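Local coordinates for heme-binding protein A (Haemophilus parasuis 29755, PDB 3TPA) that probably binds glutathione as a substrate-binding protein of the Pasteurellaceae GbpA family, although it is named for heme, at residues Ser22-Asn27 with Gln102-Lys107; His109-Val114 with Glu180-Gln185; Tyr119-Trp124 with Met159-Ile164; Gln184-Ile187 with Ile193-Thr196. The protein carries 1 engineered substitution. All coordinates share one frame; numbering follows the deposited sequence.

Contacts 1, 2 and 3 form one continuous cluster, while contact 4 extends it toward the edge of a sheet. The centres of contacts 1 and 3 are about 6 Å apart, those of contacts 1 and 2 about 9 Å. Loop 22-27 and helices 94-105, 120-124 and 181-184 meet in one region of the fold, together with loops 109-114 and 159-164. Contact 1 closes before the others open, and contact 3 is nested inside the loop closed by contact 2. Contacts 1-3 thereby tie together segments distant in sequence. Contact 4, centred about 14 Å from contact 2, shares Q184 and Q185 with it and is a local connection into strand 192-194 of a five-stranded mixed sheet.

Contact 1 (Ser22-Asn27 with Gln102-Lys107); sequences SPAITN and QRQADK
The methyl group of A24 points at helix 94-105 and rests against the amide of Q104, with A24 CB 3.7 Å from Q104 NE2, where the loop 22-27 meets the C-terminal end of the helix. A24 and R103 lose the most surface here, with Q104 next. Beyond CG the Q104 chain is extended, which carries its amide to the loop. A water lies between A24 and Q104, within hydrogen-bonding distance of both, 3.0 Å from A24 O and 2.8 Å from Q104 OE1, while NE2 is taken by the backbone carbonyl of F161. R103 runs out almost straight, with CG anti to its backbone N (chi1 177°), and its guanidinium lies beside I25 and S22. I25 CG2 stands over the rim of one guanidinium face, 4.2 Å from R103 NH2. S22 OG approaches obliquely and makes no bond with it; both S22 OG and R103 NH1 instead engage D183 OD1, in a hydrogen bond and a salt bridge respectively. Across the two segments there is no direct hydrogen bond. The loop and the helix are therefore joined by methyl groups packed on polar side chains, by a water, and by the carboxylate of D183, which would probably offset the arginine's charge.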
loop_
_atom_site.group_PDB
_atom_site.type_symbol
_atom_site.label_atom_id
_atom_site.label_comp_id
_atom_site.label_asym_id
_atom_site.label_seq_id
_atom_site.Cartn_x
_atom_site.Cartn_y
_atom_site.Cartn_z
ATOM N N SER A 22 -0.118 -5.581 -17.013
ATOM C CA SER A 22 1.334 -5.438 -16.980
ATOM C C SER A 22 1.715 -4.647 -15.744
ATOM O O SER A 22 1.535 -3.433 -15.717
ATOM C CB SER A 22 1.830 -4.714 -18.233
ATOM O OG SER A 22 3.218 -4.389 -18.162
ATOM N N PRO A 23 2.227 -5.335 -14.706
ATOM C CA PRO A 23 2.532 -4.673 -13.427
ATOM C C PRO A 23 3.478 -3.492 -13.513
ATOM O O PRO A 23 3.301 -2.565 -12.736
ATOM C CB PRO A 23 3.157 -5.791 -12.560
ATOM C CG PRO A 23 3.336 -6.962 -13.450
ATOM C CD PRO A 23 2.413 -6.792 -14.627
ATOM N N ALA A 24 4.459 -3.501 -14.415
ATOM C CA ALA A 24 5.413 -2.391 -14.473
ATOM C C ALA A 24 4.720 -1.044 -14.736
ATOM O O ALA A 24 5.185 0.007 -14.281
ATOM C CB ALA A 24 6.483 -2.651 -15.546
ATOM N N ILE A 25 3.613 -1.075 -15.469
ATOM C CA ILE A 25 2.972 0.172 -15.922
ATOM C C ILE A 25 1.579 0.416 -15.355
ATOM O O ILE A 25 0.778 1.129 -15.945
ATOM C CB ILE A 25 2.904 0.261 -17.467
ATOM C CG1 ILE A 25 2.111 -0.912 -18.039
ATOM C CG2 ILE A 25 4.305 0.268 -18.066
ATOM C CD1 ILE A 25 1.813 -0.797 -19.530
ATOM N N THR A 26 1.311 -0.165 -14.197
ATOM C CA THR A 26 -0.003 -0.103 -13.593
ATOM C C THR A 26 -0.079 1.010 -12.574
ATOM O O THR A 26 0.853 1.223 -11.804
ATOM C CB THR A 26 -0.331 -1.413 -12.892
ATOM O OG1 THR A 26 -0.508 -2.436 -13.874
ATOM C CG2 THR A 26 -1.602 -1.277 -12.065
ATOM N N ASN A 27 -1.212 1.704 -12.582
ATOM C CA ASN A 27 -1.477 2.833 -11.705
ATOM C C ASN A 27 -2.392 2.375 -10.593
ATOM O O ASN A 27 -2.198 2.705 -9.424
ATOM C CB ASN A 27 -2.178 3.927 -12.511
ATOM C CG ASN A 27 -2.531 5.146 -11.676
ATOM O OD1 ASN A 27 -2.501 5.111 -10.445
ATOM N ND2 ASN A 27 -2.884 6.234 -12.350
ATOM N N GLN A 102 15.430 -2.112 -16.028
ATOM C CA GLN A 102 15.925 -1.065 -16.915
ATOM C C GLN A 102 14.854 -0.481 -17.843
ATOM O O GLN A 102 14.928 0.683 -18.201
ATOM C CB GLN A 102 17.172 -1.539 -17.687
ATOM C CG GLN A 102 18.442 -1.663 -16.799
ATOM C CD GLN A 102 18.742 -0.400 -16.042
ATOM O OE1 GLN A 102 18.705 -0.376 -14.815
ATOM N NE2 GLN A 102 19.043 0.664 -16.768
ATOM N N ARG A 103 13.856 -1.274 -18.218
ATOM C CA ARG A 103 12.747 -0.747 -19.009
ATOM C C ARG A 103 12.232 0.499 -18.300
ATOM O O ARG A 103 11.903 1.514 -18.926
ATOM C CB ARG A 103 11.614 -1.767 -19.135
ATOM C CG ARG A 103 10.407 -1.223 -19.884
ATOM C CD ARG A 103 9.166 -2.100 -19.745
ATOM N NE ARG A 103 8.073 -1.532 -20.529
ATOM C CZ ARG A 103 6.926 -2.140 -20.787
ATOM N NH1 ARG A 103 6.687 -3.363 -20.325
ATOM N NH2 ARG A 103 6.021 -1.516 -21.520
ATOM N N GLN A 104 12.226 0.415 -16.976
ATOM C CA GLN A 104 11.697 1.457 -16.126
ATOM C C GLN A 104 12.684 2.590 -15.880
ATOM O O GLN A 104 12.326 3.748 -16.017
ATOM C CB GLN A 104 11.231 0.853 -14.794
ATOM C CG GLN A 104 10.268 -0.344 -15.007
ATOM C CD GLN A 104 9.540 -0.752 -13.754
ATOM O OE1 GLN A 104 8.978 0.079 -13.044
ATOM N NE2 GLN A 104 9.536 -2.046 -13.474
ATOM N N ALA A 105 13.922 2.254 -15.525
ATOM C CA ALA A 105 14.891 3.256 -15.056
ATOM C C ALA A 105 15.609 4.026 -16.159
ATOM O O ALA A 105 16.089 5.136 -15.938
ATOM C CB ALA A 105 15.929 2.605 -14.157
ATOM N N ASP A 106 15.716 3.411 -17.324
ATOM C CA ASP A 106 16.465 3.970 -18.435
ATOM C C ASP A 106 15.497 4.543 -19.442
ATOM O O ASP A 106 14.831 3.795 -20.145
ATOM C CB ASP A 106 17.303 2.857 -19.078
ATOM C CG ASP A 106 18.069 3.318 -20.310
ATOM O OD1 ASP A 106 17.980 4.513 -20.666
ATOM O OD2 ASP A 106 18.766 2.470 -20.926
ATOM N N LYS A 107 15.402 5.868 -19.508
ATOM C CA LYS A 107 14.481 6.526 -20.449
ATOM C C LYS A 107 14.739 6.175 -21.924
ATOM O O LYS A 107 13.838 6.264 -22.763
ATOM C CB LYS A 107 14.511 8.045 -20.263
ATOM C CG LYS A 107 15.699 8.727 -20.916
ATOM C CD LYS A 107 15.583 10.241 -20.818
ATOM C CE LYS A 107 16.797 10.939 -21.416
ATOM N NZ LYS A 107 16.833 10.901 -22.907
HETATM O O HOH W 1 6.671 1.430 -12.123
#

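Contact 2 (His109-Val114 with Glu180-Gln185); sequences HPYHNV and ETLDQQ
Y111 and L182 make the apolar part of this contact, in which two overlapping turns of the 109-114 loop face helix 181-184. L182 CD2 comes 3.5 Å from Y111 CE2, the closest approach between the segments, and also touches CD2 of the same ring. It arrives obliquely to the ring, and the leucine's CB also lies against CE2. The phenol oxygen continues past the leucine to the carbonyl of A170 in helix 167-175, while F99 meets the Y111 ring edge-to-face.

V114 contributes a methyl packed against two carboxylate oxygens. Its CG1 touches both acidic side chains, 3.9 Å from E180 OE2 and 3.9 Å from D183 OD2. The E180 chain bends at chi2 (71°), and its end comes back toward the loop although its CB sets off in the other direction. D183 points to the loop directly, and its OD2 accepts from S115 OG.

The loop is folded into two overlapping type I beta turns, H109 to H112 and Y111 to V114, which follow helix 94-105 in this family 5 solute-binding protein. Backbone bonds from H112 N to H109 O and from V114 N to Y111 O close them.

Within the first turn a side chain adds a further hydrogen bond: Y111 N donates to H109 ND1 at 3.1 Å, nearly straight at 168° and in the plane of the imidazole. P110 CD lies over one face of that ring, toward its rim.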
loop_
_atom_site.group_PDB
_atom_site.type_symbol
_atom_site.label_atom_id
_atom_site.label_comp_id
_atom_site.label_asym_id
_atom_site.label_seq_id
_atom_site.Cartn_x
_atom_site.Cartn_y
_atom_site.Cartn_z
ATOM N N HIS A 109 15.681 3.175 -22.986
ATOM C CA HIS A 109 15.444 1.753 -23.192
ATOM C C HIS A 109 14.385 1.601 -24.261
ATOM O O HIS A 109 13.423 2.362 -24.269
ATOM C CB HIS A 109 14.995 1.090 -21.881
ATOM C CG HIS A 109 15.114 -0.403 -21.895
ATOM N ND1 HIS A 109 14.217 -1.213 -22.562
ATOM C CD2 HIS A 109 16.034 -1.227 -21.345
ATOM C CE1 HIS A 109 14.581 -2.474 -22.415
ATOM N NE2 HIS A 109 15.683 -2.513 -21.683
ATOM N N PRO A 110 14.582 0.655 -25.203
ATOM C CA PRO A 110 13.626 0.415 -26.285
ATOM C C PRO A 110 12.203 0.099 -25.802
ATOM O O PRO A 110 11.249 0.373 -26.530
ATOM C CB PRO A 110 14.216 -0.805 -27.002
ATOM C CG PRO A 110 15.679 -0.732 -26.737
ATOM C CD PRO A 110 15.797 -0.167 -25.348
ATOM N N TYR A 111 12.045 -0.485 -24.620
ATOM C CA TYR A 111 10.688 -0.799 -24.151
ATOM C C TYR A 111 10.115 0.287 -23.235
ATOM O O TYR A 111 8.978 0.176 -22.779
ATOM C CB TYR A 111 10.636 -2.176 -23.463
ATOM C CG TYR A 111 10.175 -3.311 -24.357
ATOM C CD1 TYR A 111 11.069 -3.988 -25.192
ATOM C CD2 TYR A 111 8.832 -3.701 -24.381
ATOM C CE1 TYR A 111 10.635 -5.028 -26.009
ATOM C CE2 TYR A 111 8.397 -4.738 -25.182
ATOM C CZ TYR A 111 9.293 -5.392 -25.998
ATOM O OH TYR A 111 8.838 -6.417 -26.791
ATOM N N HIS A 112 10.889 1.342 -22.991
ATOM C CA HIS A 112 10.489 2.382 -22.033
ATOM C C HIS A 112 9.166 3.074 -22.390
ATOM O O HIS A 112 8.413 3.456 -21.498
ATOM C CB HIS A 112 11.598 3.431 -21.863
ATOM C CG HIS A 112 11.348 4.405 -20.749
ATOM N ND1 HIS A 112 11.672 4.132 -19.438
ATOM C CD2 HIS A 112 10.806 5.646 -20.756
ATOM C CE1 HIS A 112 11.347 5.167 -18.679
ATOM N NE2 HIS A 112 10.820 6.097 -19.451
ATOM N N ASN A 113 8.902 3.246 -23.685
ATOM C CA ASN A 113 7.669 3.893 -24.162
ATOM C C ASN A 113 6.721 2.941 -24.853
ATOM O O ASN A 113 5.745 3.353 -25.471
ATOM C CB ASN A 113 7.992 5.030 -25.125
ATOM C CG ASN A 113 8.664 6.183 -24.441
ATOM O OD1 ASN A 113 8.240 6.604 -23.366
ATOM N ND2 ASN A 113 9.730 6.693 -25.045
ATOM N N VAL A 114 7.023 1.659 -24.771
ATOM C CA VAL A 114 6.122 0.672 -25.312
ATOM C C VAL A 114 4.847 0.731 -24.472
ATOM O O VAL A 114 4.903 0.894 -23.253
ATOM C CB VAL A 114 6.774 -0.720 -25.329
ATOM C CG1 VAL A 114 5.748 -1.797 -25.556
ATOM C CG2 VAL A 114 7.838 -0.767 -26.413
ATOM N N GLU A 180 3.956 -4.345 -27.840
ATOM C CA GLU A 180 2.802 -4.137 -26.972
ATOM C C GLU A 180 2.316 -5.448 -26.379
ATOM O O GLU A 180 1.774 -5.488 -25.285
ATOM C CB GLU A 180 1.657 -3.449 -27.724
ATOM C CG GLU A 180 1.765 -1.933 -27.742
ATOM C CD GLU A 180 2.897 -1.441 -28.625
ATOM O OE1 GLU A 180 3.215 -2.121 -29.632
ATOM O OE2 GLU A 180 3.462 -0.367 -28.314
ATOM N N THR A 181 2.530 -6.528 -27.107
ATOM C CA THR A 181 2.037 -7.823 -26.677
ATOM C C THR A 181 2.629 -8.211 -25.320
ATOM O O THR A 181 2.042 -9.006 -24.586
ATOM C CB THR A 181 2.322 -8.900 -27.718
ATOM O OG1 THR A 181 1.641 -8.567 -28.932
ATOM C CG2 THR A 181 1.832 -10.249 -27.245
ATOM N N LEU A 182 3.791 -7.646 -24.997
ATOM C CA LEU A 182 4.464 -7.951 -23.740
ATOM C C LEU A 182 3.562 -7.551 -22.592
ATOM O O LEU A 182 3.495 -8.232 -21.569
ATOM C CB LEU A 182 5.800 -7.198 -23.629
ATOM C CG LEU A 182 6.730 -7.591 -22.470
ATOM C CD1 LEU A 182 7.385 -8.951 -22.683
ATOM C CD2 LEU A 182 7.788 -6.535 -22.263
ATOM N N ASP A 183 2.851 -6.446 -22.772
ATOM C CA ASP A 183 2.004 -5.920 -21.712
ATOM C C ASP A 183 0.586 -6.503 -21.735
ATOM O O ASP A 183 -0.082 -6.552 -20.711
ATOM C CB ASP A 183 1.954 -4.394 -21.793
ATOM C CG ASP A 183 3.301 -3.764 -21.578
ATOM O OD1 ASP A 183 3.968 -4.135 -20.590
ATOM O OD2 ASP A 183 3.702 -2.915 -22.403
ATOM N N GLN A 184 0.142 -6.961 -22.899
ATOM C CA GLN A 184 -1.244 -7.393 -23.070
ATOM C C GLN A 184 -1.436 -8.887 -22.928
ATOM O O GLN A 184 -2.520 -9.338 -22.578
ATOM C CB GLN A 184 -1.783 -6.942 -24.430
ATOM C CG GLN A 184 -1.842 -5.432 -24.580
ATOM C CD GLN A 184 -2.035 -5.012 -26.016
ATOM O OE1 GLN A 184 -2.222 -5.850 -26.896
ATOM N NE2 GLN A 184 -1.984 -3.713 -26.265
ATOM N N GLN A 185 -0.387 -9.654 -23.212
ATOM C CA GLN A 185 -0.449 -11.109 -23.113
ATOM C C GLN A 185 0.687 -11.562 -22.213
ATOM O O GLN A 185 1.746 -11.977 -22.688
ATOM C CB GLN A 185 -0.319 -11.752 -24.496
ATOM C CG GLN A 185 -1.151 -11.066 -25.555
ATOM C CD GLN A 185 -2.617 -11.402 -25.442
ATOM O OE1 GLN A 185 -2.987 -12.425 -24.859
ATOM N NE2 GLN A 185 -3.468 -10.544 -26.000
#

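Contact 3 (Tyr119-Trp124 with Met159-Ile164); sequences YFYFNW and MDFLSI
F161 has CG in the crowded position between its backbone N and carbonyl carbon (chi1 79°), which turns its ring toward Y121 and F122. The M159 chain bends at chi3, bringing its terminal methyl to the Y121 ring. Y121 CB stands over one face of the F161 ring in a CH-pi contact, 3.7 Å from the ring centroid and 27° off the normal. Packing is close here, with Y121 CB 3.3 Å from F161 CG. L162 CG covers the opposite face of the same ring, and M159 SD lies at its edge, in plane. The Y121 and F161 rings are near parallel, at 23°, but so far displaced that little of one lies over the other, with centroids separated by 5.8 Å. M159 CE meets the tyrosine ring obliquely, 3.6 Å from Y121 CD2. Beyond Y121, F161 CE1 meets the backbone of the next residue, 3.6 Å from F122 CA. W124 CE3 lies over the centre of one Y121 face. The contact thus joins the buried side of helix 120-124 to the short 3-10 segment 160-161, between helices 153-156 and 167-175, with L127 of helix 127-130 also touching F161.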
loop_
_atom_site.group_PDB
_atom_site.type_symbol
_atom_site.label_atom_id
_atom_site.label_comp_id
_atom_site.label_asym_id
_atom_site.label_seq_id
_atom_site.Cartn_x
_atom_site.Cartn_y
_atom_site.Cartn_z
ATOM N N TYR A 119 5.690 4.666 -15.410
ATOM C CA TYR A 119 6.201 3.817 -14.345
ATOM C C TYR A 119 5.856 4.409 -12.996
ATOM O O TYR A 119 6.724 4.855 -12.239
ATOM C CB TYR A 119 7.692 3.544 -14.571
ATOM C CG TYR A 119 7.851 2.959 -15.952
ATOM C CD1 TYR A 119 7.553 1.621 -16.190
ATOM C CD2 TYR A 119 8.236 3.755 -17.037
ATOM C CE1 TYR A 119 7.647 1.072 -17.465
ATOM C CE2 TYR A 119 8.326 3.214 -18.319
ATOM C CZ TYR A 119 8.033 1.869 -18.522
ATOM O OH TYR A 119 8.121 1.313 -19.781
ATOM N N PHE A 120 4.552 4.404 -12.724
ATOM C CA PHE A 120 3.995 5.027 -11.543
ATOM C C PHE A 120 4.703 4.586 -10.275
ATOM O O PHE A 120 4.996 5.393 -9.422
ATOM C CB PHE A 120 2.508 4.679 -11.388
ATOM C CG PHE A 120 1.631 5.251 -12.453
ATOM C CD1 PHE A 120 1.351 6.610 -12.480
ATOM C CD2 PHE A 120 1.071 4.429 -13.421
ATOM C CE1 PHE A 120 0.542 7.139 -13.465
ATOM C CE2 PHE A 120 0.255 4.949 -14.398
ATOM C CZ PHE A 120 -0.009 6.308 -14.422
ATOM N N TYR A 121 4.925 3.290 -10.124
ATOM C CA TYR A 121 5.454 2.788 -8.865
ATOM C C TYR A 121 6.958 3.034 -8.769
ATOM O O TYR A 121 7.474 3.412 -7.715
ATOM C CB TYR A 121 5.082 1.314 -8.657
ATOM C CG TYR A 121 3.801 1.124 -7.874
ATOM C CD1 TYR A 121 2.576 1.049 -8.511
ATOM C CD2 TYR A 121 3.821 1.023 -6.494
ATOM C CE1 TYR A 121 1.411 0.881 -7.796
ATOM C CE2 TYR A 121 2.650 0.856 -5.765
ATOM C CZ TYR A 121 1.449 0.787 -6.425
ATOM O OH TYR A 121 0.279 0.623 -5.706
ATOM N N PHE A 122 7.669 2.843 -9.875
ATOM C CA PHE A 122 9.095 3.157 -9.884
ATOM C C PHE A 122 9.330 4.554 -9.284
ATOM O O PHE A 122 10.228 4.752 -8.458
ATOM C CB PHE A 122 9.634 3.076 -11.315
ATOM C CG PHE A 122 11.138 3.123 -11.409
ATOM C CD1 PHE A 122 11.897 1.969 -11.245
ATOM C CD2 PHE A 122 11.792 4.309 -11.682
ATOM C CE1 PHE A 122 13.288 2.011 -11.338
ATOM C CE2 PHE A 122 13.196 4.357 -11.775
ATOM C CZ PHE A 122 13.934 3.209 -11.603
ATOM N N ASN A 123 8.501 5.517 -9.696
ATOM C CA ASN A 123 8.609 6.899 -9.215
ATOM C C ASN A 123 8.050 7.101 -7.807
ATOM O O ASN A 123 8.643 7.804 -6.990
ATOM C CB ASN A 123 7.930 7.867 -10.198
ATOM C CG ASN A 123 8.732 8.034 -11.472
ATOM O OD1 ASN A 123 9.732 8.750 -11.501
ATOM N ND2 ASN A 123 8.314 7.351 -12.525
ATOM N N TRP A 124 6.915 6.477 -7.518
ATOM C CA TRP A 124 6.325 6.595 -6.186
ATOM C C TRP A 124 7.276 6.095 -5.098
ATOM O O TRP A 124 7.307 6.654 -4.006
ATOM C CB TRP A 124 4.985 5.870 -6.108
ATOM C CG TRP A 124 3.897 6.541 -6.900
ATOM C CD1 TRP A 124 3.812 7.872 -7.213
ATOM C CD2 TRP A 124 2.761 5.915 -7.508
ATOM N NE1 TRP A 124 2.682 8.113 -7.959
ATOM C CE2 TRP A 124 2.020 6.928 -8.158
ATOM C CE3 TRP A 124 2.289 4.597 -7.560
ATOM C CZ2 TRP A 124 0.844 6.667 -8.845
ATOM C CZ3 TRP A 124 1.121 4.341 -8.247
ATOM C CH2 TRP A 124 0.410 5.370 -8.879
ATOM N N MET A 159 7.739 -5.761 -4.340
ATOM C CA MET A 159 6.495 -5.151 -4.787
ATOM C C MET A 159 6.165 -5.567 -6.209
ATOM O O MET A 159 7.055 -5.889 -7.007
ATOM C CB MET A 159 6.573 -3.620 -4.638
ATOM C CG MET A 159 6.679 -3.146 -3.187
ATOM S SD MET A 159 6.854 -1.345 -3.060
ATOM C CE MET A 159 5.323 -0.797 -3.806
ATOM N N ASP A 160 4.875 -5.567 -6.512
ATOM C CA ASP A 160 4.349 -6.037 -7.798
ATOM C C ASP A 160 4.965 -5.416 -9.040
ATOM O O ASP A 160 5.165 -6.117 -10.042
ATOM C CB ASP A 160 2.837 -5.861 -7.836
ATOM C CG ASP A 160 2.155 -6.625 -6.744
ATOM O OD1 ASP A 160 2.340 -6.259 -5.573
ATOM O OD2 ASP A 160 1.444 -7.589 -7.051
ATOM N N PHE A 161 5.252 -4.114 -8.988
ATOM C CA PHE A 161 5.804 -3.401 -10.145
ATOM C C PHE A 161 7.188 -3.919 -10.561
ATOM O O PHE A 161 7.648 -3.692 -11.689
ATOM C CB PHE A 161 5.848 -1.876 -9.887
ATOM C CG PHE A 161 7.010 -1.396 -9.012
ATOM C CD1 PHE A 161 8.099 -0.733 -9.577
ATOM C CD2 PHE A 161 6.973 -1.540 -7.634
ATOM C CE1 PHE A 161 9.124 -0.252 -8.794
ATOM C CE2 PHE A 161 8.014 -1.060 -6.828
ATOM C CZ PHE A 161 9.087 -0.418 -7.406
ATOM N N LEU A 162 7.844 -4.635 -9.658
ATOM C CA LEU A 162 9.155 -5.217 -9.982
ATOM C C LEU A 162 9.078 -6.710 -10.324
ATOM O O LEU A 162 10.034 -7.456 -10.146
ATOM C CB LEU A 162 10.190 -4.895 -8.883
ATOM C CG LEU A 162 10.530 -3.399 -8.847
ATOM C CD1 LEU A 162 11.473 -3.056 -7.679
ATOM C CD2 LEU A 162 11.166 -2.922 -10.175
ATOM N N SER A 163 7.926 -7.131 -10.834
ATOM C CA SER A 163 7.768 -8.472 -11.390
ATOM C C SER A 163 8.763 -8.668 -12.516
ATOM O O SER A 163 9.071 -7.727 -13.251
ATOM C CB SER A 163 6.364 -8.653 -11.947
ATOM O OG SER A 163 5.412 -8.699 -10.903
ATOM N N ILE A 164 9.266 -9.889 -12.658
ATOM C CA ILE A 164 10.288 -10.151 -13.663
ATOM C C ILE A 164 9.646 -10.693 -14.937
ATOM O O ILE A 164 9.000 -11.751 -14.921
ATOM C CB ILE A 164 11.350 -11.129 -13.133
ATOM C CG1 ILE A 164 11.996 -10.586 -11.848
ATOM C CG2 ILE A 164 12.403 -11.420 -14.194
ATOM C CD1 ILE A 164 12.619 -9.215 -11.991
#

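Contact 4 (Gln184-Ile187 with Ile193-Thr196); sequences QQPI and IFQT
P186 lies over one face of the F194 ring, and Q185 comes to its edge. In the CH-pi contact, P186 CD stands 4.1 Å from the ring centroid and 21° off the normal; its shortest approach is to F194 CD2 at 3.8 Å. P186 CG leans over the inner end of the ring, beside F194 CG and CB. The first torsion of F194 sets CG trans to the main-chain nitrogen, which lays the ring out along the facing 184-187 segment. The Q185 chain bends at chi2 (-76°) and brings its amide oxygen near the plane of the same ring, with OE1 3.4 Å from F194 CE2; the amide and ring planes are 60° apart.

No hydrogen bond joins the segments directly, but water does. One water donates to P186 O at 2.7 Å and accepts from F194 N at 3.0 Å. A second water links Q185 OE1 to T196 O, though its latter distance is unusually short and less certain.

V203 packs on F194 from strand 202-207. The arrangement is a proline-aromatic CH-pi contact in the connection between helix 181-184 and strand 192-194, an outermost strand of the five-stranded mixed sheet.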
loop_
_atom_site.group_PDB
_atom_site.type_symbol
_atom_site.label_atom_id
_atom_site.label_comp_id
_atom_site.label_asym_id
_atom_site.label_seq_id
_atom_site.Cartn_x
_atom_site.Cartn_y
_atom_site.Cartn_z
ATOM N N GLN A 184 0.142 -6.961 -22.899
ATOM C CA GLN A 184 -1.244 -7.393 -23.070
ATOM C C GLN A 184 -1.436 -8.887 -22.928
ATOM O O GLN A 184 -2.520 -9.338 -22.578
ATOM C CB GLN A 184 -1.783 -6.942 -24.430
ATOM C CG GLN A 184 -1.842 -5.432 -24.580
ATOM C CD GLN A 184 -2.035 -5.012 -26.016
ATOM O OE1 GLN A 184 -2.222 -5.850 -26.896
ATOM N NE2 GLN A 184 -1.984 -3.713 -26.265
ATOM N N GLN A 185 -0.387 -9.654 -23.212
ATOM C CA GLN A 185 -0.449 -11.109 -23.113
ATOM C C GLN A 185 0.687 -11.562 -22.213
ATOM O O GLN A 185 1.746 -11.977 -22.688
ATOM C CB GLN A 185 -0.319 -11.752 -24.496
ATOM C CG GLN A 185 -1.151 -11.066 -25.555
ATOM C CD GLN A 185 -2.617 -11.402 -25.442
ATOM O OE1 GLN A 185 -2.987 -12.425 -24.859
ATOM N NE2 GLN A 185 -3.468 -10.544 -26.000
ATOM N N PRO A 186 0.470 -11.469 -20.897
ATOM C CA PRO A 186 1.571 -11.641 -19.939
ATOM C C PRO A 186 2.135 -13.054 -19.896
ATOM O O PRO A 186 1.396 -14.036 -19.955
ATOM C CB PRO A 186 0.932 -11.257 -18.592
ATOM C CG PRO A 186 -0.562 -11.437 -18.810
ATOM C CD PRO A 186 -0.791 -11.072 -20.246
ATOM N N ILE A 187 3.461 -13.133 -19.802
ATOM C CA ILE A 187 4.199 -14.388 -19.691
ATOM C C ILE A 187 5.100 -14.207 -18.488
ATOM O O ILE A 187 5.870 -13.255 -18.428
ATOM C CB ILE A 187 5.088 -14.631 -20.933
ATOM C CG1 ILE A 187 4.263 -15.167 -22.108
ATOM C CG2 ILE A 187 6.263 -15.567 -20.611
ATOM C CD1 ILE A 187 3.685 -16.553 -21.871
ATOM N N ILE A 193 -1.046 -19.409 -15.321
ATOM C CA ILE A 193 -0.843 -19.024 -16.713
ATOM C C ILE A 193 -2.070 -18.302 -17.263
ATOM O O ILE A 193 -3.195 -18.803 -17.169
ATOM C CB ILE A 193 -0.611 -20.271 -17.571
ATOM C CG1 ILE A 193 0.688 -20.973 -17.144
ATOM C CG2 ILE A 193 -0.596 -19.901 -19.058
ATOM C CD1 ILE A 193 0.801 -22.405 -17.641
ATOM N N PHE A 194 -1.860 -17.123 -17.825
ATOM C CA PHE A 194 -2.939 -16.371 -18.461
ATOM C C PHE A 194 -3.424 -17.107 -19.717
ATOM O O PHE A 194 -2.668 -17.284 -20.677
ATOM C CB PHE A 194 -2.425 -14.964 -18.798
ATOM C CG PHE A 194 -3.384 -14.112 -19.594
ATOM C CD1 PHE A 194 -4.413 -13.425 -18.974
ATOM C CD2 PHE A 194 -3.218 -13.962 -20.964
ATOM C CE1 PHE A 194 -5.281 -12.623 -19.709
ATOM C CE2 PHE A 194 -4.075 -13.165 -21.704
ATOM C CZ PHE A 194 -5.107 -12.495 -21.082
ATOM N N GLN A 195 -4.686 -17.523 -19.710
ATOM C CA GLN A 195 -5.270 -18.191 -20.867
ATOM C C GLN A 195 -5.392 -17.219 -22.036
ATOM O O GLN A 195 -6.039 -16.178 -21.921
ATOM C CB GLN A 195 -6.643 -18.769 -20.516
ATOM C CG GLN A 195 -6.972 -20.067 -21.234
ATOM C CD GLN A 195 -8.351 -20.591 -20.888
ATOM O OE1 GLN A 195 -8.490 -21.656 -20.285
ATOM N NE2 GLN A 195 -9.381 -19.845 -21.268
ATOM N N THR A 196 -4.766 -17.559 -23.159
ATOM C CA THR A 196 -4.775 -16.677 -24.336
ATOM C C THR A 196 -6.159 -16.553 -24.968
ATOM O O THR A 196 -6.499 -15.518 -25.546
ATOM C CB THR A 196 -3.748 -17.121 -25.410
ATOM O OG1 THR A 196 -4.218 -16.735 -26.708
ATOM C CG2 THR A 196 -3.552 -18.630 -25.386
HETATM O O HOH W 2 -5.654 -13.244 -24.874
HETATM O O HOH W 3 0.940 -16.442 -18.715
#